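Local structure of putative NADPH-dependent oxidoreductase (Desulfitobacterium hafniense DCB-2, 3DB2) at residues L62-T73 and Q85-E96. The protein is probably an NADPH-dependent oxidoreductase that pairs a Rossmann-fold dinucleotide-binding domain with a C-terminal domain of the GFO/IDH/MocA type. Numbering follows the deposited sequence.
Sequences LAREDVEMVIIT and QCARSGKHIYVE
Strands 69-72 and 92-96 run parallel, 12° apart, with M69 beside H92 and I72 beside V95, and five backbone hydrogen bonds join them, from H92 N to E68 O at one end to E96 N to I72 O at the other. Just ahead of this ladder, K91 crosses to the loop 64-67. Its chain turns about the CB-CG bond (chi2 -50°) and is extended beyond it, and K91 NZ donates hydrogen bonds to V67 O (2.7 Å), in the carbonyl plane, and to R64 O (2.8 Å). R64 O also closes the type I turn with V67 N, and the two donors reach it from opposite faces of its plane. A lysine suits this spot because its long methylene chain tolerates apolar neighbours while its ammonium ties the turn to the next strand. L62 CD2 rests on that chain at K91 CG (3.6 Å), while CD1 lies by Q85 on helix 79-88. Between the helix and the sheet, V70 CG2 packs against C86 CB (3.9 Å) and I93 CD1 (3.7 Å); the beta-branched residues and the small cysteine allow close layering. I72 continues this face, its CG2 against V95 CG2. On the other face, covered by helices 15-24 and 302-316, M69 SE meets Y94 CB at 4.1 Å and I71 CG2 approaches Y94 CD1; Y94 OH is hydrogen-bonded to E306 OE2 on helix 302-316. Glycine fits at G90, whose positive phi (85°) closes helix 79-88 in a Schellman motif, and a water links G90 O to E68 O. Strand 69-72, helix 79-88 and strand 92-96 thus form one beta-alpha-beta unit, whose two strands are neighbours, fourth and fifth in chain order, in the parallel 3-2-1-4-5-6 sheet characteristic of the NAD(P)-binding Rossmann fold.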
loop_
_atom_site.group_PDB
_atom_site.type_symbol
_atom_site.label_atom_id
_atom_site.label_comp_id
_atom_site.label_asym_id
_atom_site.label_seq_id
_atom_site.Cartn_x
_atom_site.Cartn_y
_atom_site.Cartn_z
ATOM N N LEU C 62 28.385 -35.461 -9.670
ATOM C CA LEU C 62 27.547 -36.273 -8.785
ATOM C C LEU C 62 28.270 -37.511 -8.295
ATOM O O LEU C 62 27.906 -38.063 -7.250
ATOM C CB LEU C 62 26.253 -36.568 -9.535
ATOM C CG LEU C 62 25.361 -35.343 -9.778
ATOM C CD1 LEU C 62 24.226 -35.653 -10.737
ATOM C CD2 LEU C 62 24.806 -34.815 -8.452
ATOM N N ALA C 63 29.304 -37.912 -9.015
ATOM C CA ALA C 63 30.108 -39.080 -8.628
ATOM C C ALA C 63 30.994 -38.797 -7.426
ATOM O O ALA C 63 31.498 -39.727 -6.786
ATOM C CB ALA C 63 30.974 -39.569 -9.783
ATOM N N ARG C 64 31.200 -37.542 -7.058
ATOM C CA ARG C 64 31.948 -37.243 -5.850
ATOM C C ARG C 64 31.184 -37.514 -4.562
ATOM O O ARG C 64 30.104 -36.970 -4.324
ATOM C CB ARG C 64 32.333 -35.769 -5.882
ATOM C CG ARG C 64 32.948 -35.306 -7.196
ATOM C CD ARG C 64 33.504 -33.912 -6.980
ATOM N NE ARG C 64 34.424 -33.505 -8.019
ATOM C CZ ARG C 64 35.737 -33.399 -7.998
ATOM N NH1 ARG C 64 36.449 -33.684 -6.923
ATOM N NH2 ARG C 64 36.337 -32.992 -9.118
ATOM N N GLU C 65 31.729 -38.373 -3.708
ATOM C CA GLU C 65 31.066 -38.841 -2.506
ATOM C C GLU C 65 31.132 -37.781 -1.417
ATOM O O GLU C 65 30.346 -37.809 -0.474
ATOM C CB GLU C 65 31.690 -40.184 -2.086
ATOM C CG GLU C 65 31.702 -41.196 -3.237
ATOM C CD GLU C 65 31.372 -42.616 -2.821
ATOM O OE1 GLU C 65 31.120 -42.853 -1.619
ATOM O OE2 GLU C 65 31.371 -43.510 -3.710
ATOM N N ASP C 66 32.053 -36.829 -1.545
ATOM C CA ASP C 66 32.186 -35.759 -0.571
ATOM C C ASP C 66 31.300 -34.582 -0.995
ATOM O O ASP C 66 31.195 -33.582 -0.290
ATOM C CB ASP C 66 33.636 -35.334 -0.336
ATOM C CG ASP C 66 34.456 -35.077 -1.575
ATOM O OD1 ASP C 66 33.979 -35.438 -2.668
ATOM O OD2 ASP C 66 35.573 -34.518 -1.435
ATOM N N VAL C 67 30.618 -34.691 -2.132
ATOM C CA VAL C 67 29.562 -33.692 -2.389
ATOM C C VAL C 67 28.274 -34.189 -1.725
ATOM O O VAL C 67 27.702 -35.159 -2.209
ATOM C CB VAL C 67 29.354 -33.417 -3.877
ATOM C CG1 VAL C 67 28.041 -32.682 -4.131
ATOM C CG2 VAL C 67 30.520 -32.585 -4.377
ATOM N N GLU C 68 27.888 -33.530 -0.633
ATOM C CA GLU C 68 26.702 -33.936 0.109
ATOM C C GLU C 68 25.480 -33.090 -0.287
ATOM O O GLU C 68 24.350 -33.582 -0.206
ATOM C CB GLU C 68 26.932 -33.855 1.620
ATOM C CG GLU C 68 28.209 -34.542 2.087
ATOM C CD GLU C 68 28.366 -34.489 3.590
ATOM O OE1 GLU C 68 27.516 -35.102 4.273
ATOM O OE2 GLU C 68 29.332 -33.859 4.071
HETATM N N MSE C 69 25.745 -31.851 -0.661
HETATM C CA MSE C 69 24.688 -30.888 -0.955
HETATM C C MSE C 69 25.079 -30.106 -2.216
HETATM O O MSE C 69 26.246 -29.729 -2.390
HETATM C CB MSE C 69 24.588 -29.833 0.160
HETATM C CG MSE C 69 23.480 -28.802 -0.082
HETATM SE SE MSE C 69 23.761 -27.118 0.879
HETATM C CE MSE C 69 24.538 -27.797 2.500
ATOM N N VAL C 70 24.104 -29.835 -3.065
ATOM C CA VAL C 70 24.322 -28.935 -4.196
ATOM C C VAL C 70 23.631 -27.591 -3.941
ATOM O O VAL C 70 22.580 -27.497 -3.318
ATOM C CB VAL C 70 23.825 -29.517 -5.522
ATOM C CG1 VAL C 70 24.609 -30.779 -5.895
ATOM C CG2 VAL C 70 22.338 -29.857 -5.460
ATOM N N ILE C 71 24.259 -26.552 -4.482
ATOM C CA ILE C 71 23.785 -25.164 -4.374
ATOM C C ILE C 71 23.472 -24.694 -5.785
ATOM O O ILE C 71 24.374 -24.373 -6.573
ATOM C CB ILE C 71 24.843 -24.338 -3.647
ATOM C CG1 ILE C 71 25.061 -24.846 -2.198
ATOM C CG2 ILE C 71 24.508 -22.847 -3.670
ATOM C CD1 ILE C 71 26.244 -24.251 -1.506
ATOM N N ILE C 72 22.196 -24.703 -6.148
ATOM C CA ILE C 72 21.697 -24.538 -7.497
ATOM C C ILE C 72 21.280 -23.099 -7.759
ATOM O O ILE C 72 20.292 -22.616 -7.200
ATOM C CB ILE C 72 20.507 -25.491 -7.772
ATOM C CG1 ILE C 72 20.932 -26.947 -7.570
ATOM C CG2 ILE C 72 19.862 -25.292 -9.135
ATOM C CD1 ILE C 72 19.789 -27.938 -7.573
ATOM N N THR C 73 22.034 -22.434 -8.607
ATOM C CA THR C 73 21.809 -21.049 -9.001
ATOM C C THR C 73 21.741 -20.954 -10.526
ATOM O O THR C 73 22.413 -20.118 -11.117
ATOM C CB THR C 73 22.905 -20.119 -8.465
ATOM O OG1 THR C 73 24.203 -20.600 -8.803
ATOM C CG2 THR C 73 22.964 -20.072 -6.929
ATOM N N GLN C 85 17.944 -34.470 -11.278
ATOM C CA GLN C 85 19.198 -35.194 -11.461
ATOM C C GLN C 85 20.005 -35.256 -10.188
ATOM O O GLN C 85 20.551 -36.307 -9.806
ATOM C CB GLN C 85 20.013 -34.567 -12.592
ATOM C CG GLN C 85 21.112 -35.514 -13.079
ATOM C CD GLN C 85 22.069 -34.953 -14.087
ATOM O OE1 GLN C 85 21.988 -33.805 -14.526
ATOM N NE2 GLN C 85 23.033 -35.764 -14.501
ATOM N N CYS C 86 20.090 -34.157 -9.428
ATOM C CA CYS C 86 20.905 -34.208 -8.202
ATOM C C CYS C 86 20.244 -35.031 -7.109
ATOM O O CYS C 86 20.869 -35.840 -6.447
ATOM C CB CYS C 86 21.180 -32.796 -7.689
ATOM S SG CYS C 86 22.096 -31.784 -8.844
ATOM N N ALA C 87 18.934 -34.841 -6.896
ATOM C CA ALA C 87 18.256 -35.594 -5.851
ATOM C C ALA C 87 18.277 -37.087 -6.141
ATOM O O ALA C 87 18.392 -37.910 -5.215
ATOM C CB ALA C 87 16.828 -35.066 -5.703
ATOM N N ARG C 88 18.172 -37.474 -7.411
ATOM C CA ARG C 88 18.197 -38.917 -7.693
ATOM C C ARG C 88 19.583 -39.513 -7.485
ATOM O O ARG C 88 19.670 -40.747 -7.382
ATOM C CB ARG C 88 17.682 -39.186 -9.106
ATOM C CG ARG C 88 16.326 -38.587 -9.385
ATOM C CD ARG C 88 15.886 -38.799 -10.822
ATOM N NE ARG C 88 14.417 -38.714 -10.853
ATOM C CZ ARG C 88 13.649 -38.294 -11.844
ATOM N NH1 ARG C 88 14.188 -37.890 -12.989
ATOM N NH2 ARG C 88 12.328 -38.293 -11.672
ATOM N N SER C 89 20.628 -38.690 -7.423
ATOM C CA SER C 89 21.941 -39.175 -7.028
ATOM C C SER C 89 22.189 -39.014 -5.536
ATOM O O SER C 89 23.314 -39.174 -5.041
ATOM C CB SER C 89 23.085 -38.459 -7.748
ATOM O OG SER C 89 23.256 -39.030 -9.045
ATOM N N GLY C 90 21.148 -38.703 -4.773
ATOM C CA GLY C 90 21.242 -38.681 -3.323
ATOM C C GLY C 90 21.766 -37.379 -2.765
ATOM O O GLY C 90 22.037 -37.284 -1.573
ATOM N N LYS C 91 21.919 -36.344 -3.596
ATOM C CA LYS C 91 22.391 -35.070 -3.040
ATOM C C LYS C 91 21.248 -34.240 -2.446
ATOM O O LYS C 91 20.208 -34.132 -3.059
ATOM C CB LYS C 91 23.117 -34.255 -4.102
ATOM C CG LYS C 91 24.153 -35.017 -4.936
ATOM C CD LYS C 91 25.126 -35.819 -4.077
ATOM C CE LYS C 91 26.322 -36.258 -4.938
ATOM N NZ LYS C 91 27.292 -37.000 -4.079
ATOM N N HIS C 92 21.514 -33.699 -1.270
ATOM C CA HIS C 92 20.652 -32.713 -0.611
ATOM C C HIS C 92 20.663 -31.427 -1.423
ATOM O O HIS C 92 21.622 -31.085 -2.122
ATOM C CB HIS C 92 21.106 -32.546 0.831
ATOM C CG HIS C 92 21.150 -33.867 1.552
ATOM N ND1 HIS C 92 22.264 -34.365 2.196
ATOM C CD2 HIS C 92 20.248 -34.848 1.700
ATOM C CE1 HIS C 92 22.006 -35.552 2.725
ATOM N NE2 HIS C 92 20.749 -35.887 2.446
ATOM N N ILE C 93 19.560 -30.650 -1.376
ATOM C CA ILE C 93 19.322 -29.612 -2.344
ATOM C C ILE C 93 19.172 -28.242 -1.688
ATOM O O ILE C 93 18.310 -28.067 -0.828
ATOM C CB ILE C 93 18.029 -29.882 -3.137
ATOM C CG1 ILE C 93 17.949 -31.223 -3.881
ATOM C CG2 ILE C 93 17.769 -28.723 -4.082
ATOM C CD1 ILE C 93 18.940 -31.349 -5.022
ATOM N N TYR C 94 19.990 -27.300 -2.115
ATOM C CA TYR C 94 19.731 -25.866 -1.978
ATOM C C TYR C 94 19.417 -25.382 -3.406
ATOM O O TYR C 94 20.184 -25.575 -4.351
ATOM C CB TYR C 94 20.853 -25.114 -1.247
ATOM C CG TYR C 94 20.551 -23.628 -1.197
ATOM C CD1 TYR C 94 20.935 -22.764 -2.220
ATOM C CD2 TYR C 94 19.866 -23.087 -0.124
ATOM C CE1 TYR C 94 20.672 -21.425 -2.216
ATOM C CE2 TYR C 94 19.585 -21.725 -0.090
ATOM C CZ TYR C 94 19.995 -20.918 -1.125
ATOM O OH TYR C 94 19.735 -19.567 -1.137
ATOM N N VAL C 95 18.286 -24.696 -3.554
ATOM C CA VAL C 95 17.954 -24.025 -4.796
ATOM C C VAL C 95 17.532 -22.575 -4.488
ATOM O O VAL C 95 16.890 -22.260 -3.483
ATOM C CB VAL C 95 16.916 -24.766 -5.643
ATOM C CG1 VAL C 95 15.539 -24.793 -5.030
ATOM C CG2 VAL C 95 16.824 -24.163 -7.050
ATOM N N GLU C 96 17.955 -21.665 -5.367
ATOM C CA GLU C 96 17.613 -20.267 -5.195
ATOM C C GLU C 96 16.118 -20.104 -5.455
ATOM O O GLU C 96 15.452 -20.896 -6.115
ATOM C CB GLU C 96 18.298 -19.323 -6.169
ATOM C CG GLU C 96 19.405 -18.523 -5.512
ATOM C CD GLU C 96 18.894 -17.728 -4.324
ATOM O OE1 GLU C 96 17.683 -17.459 -4.169
ATOM O OE2 GLU C 96 19.774 -17.378 -3.510
HETATM O O HOH W 1 24.185 -36.367 -0.100
#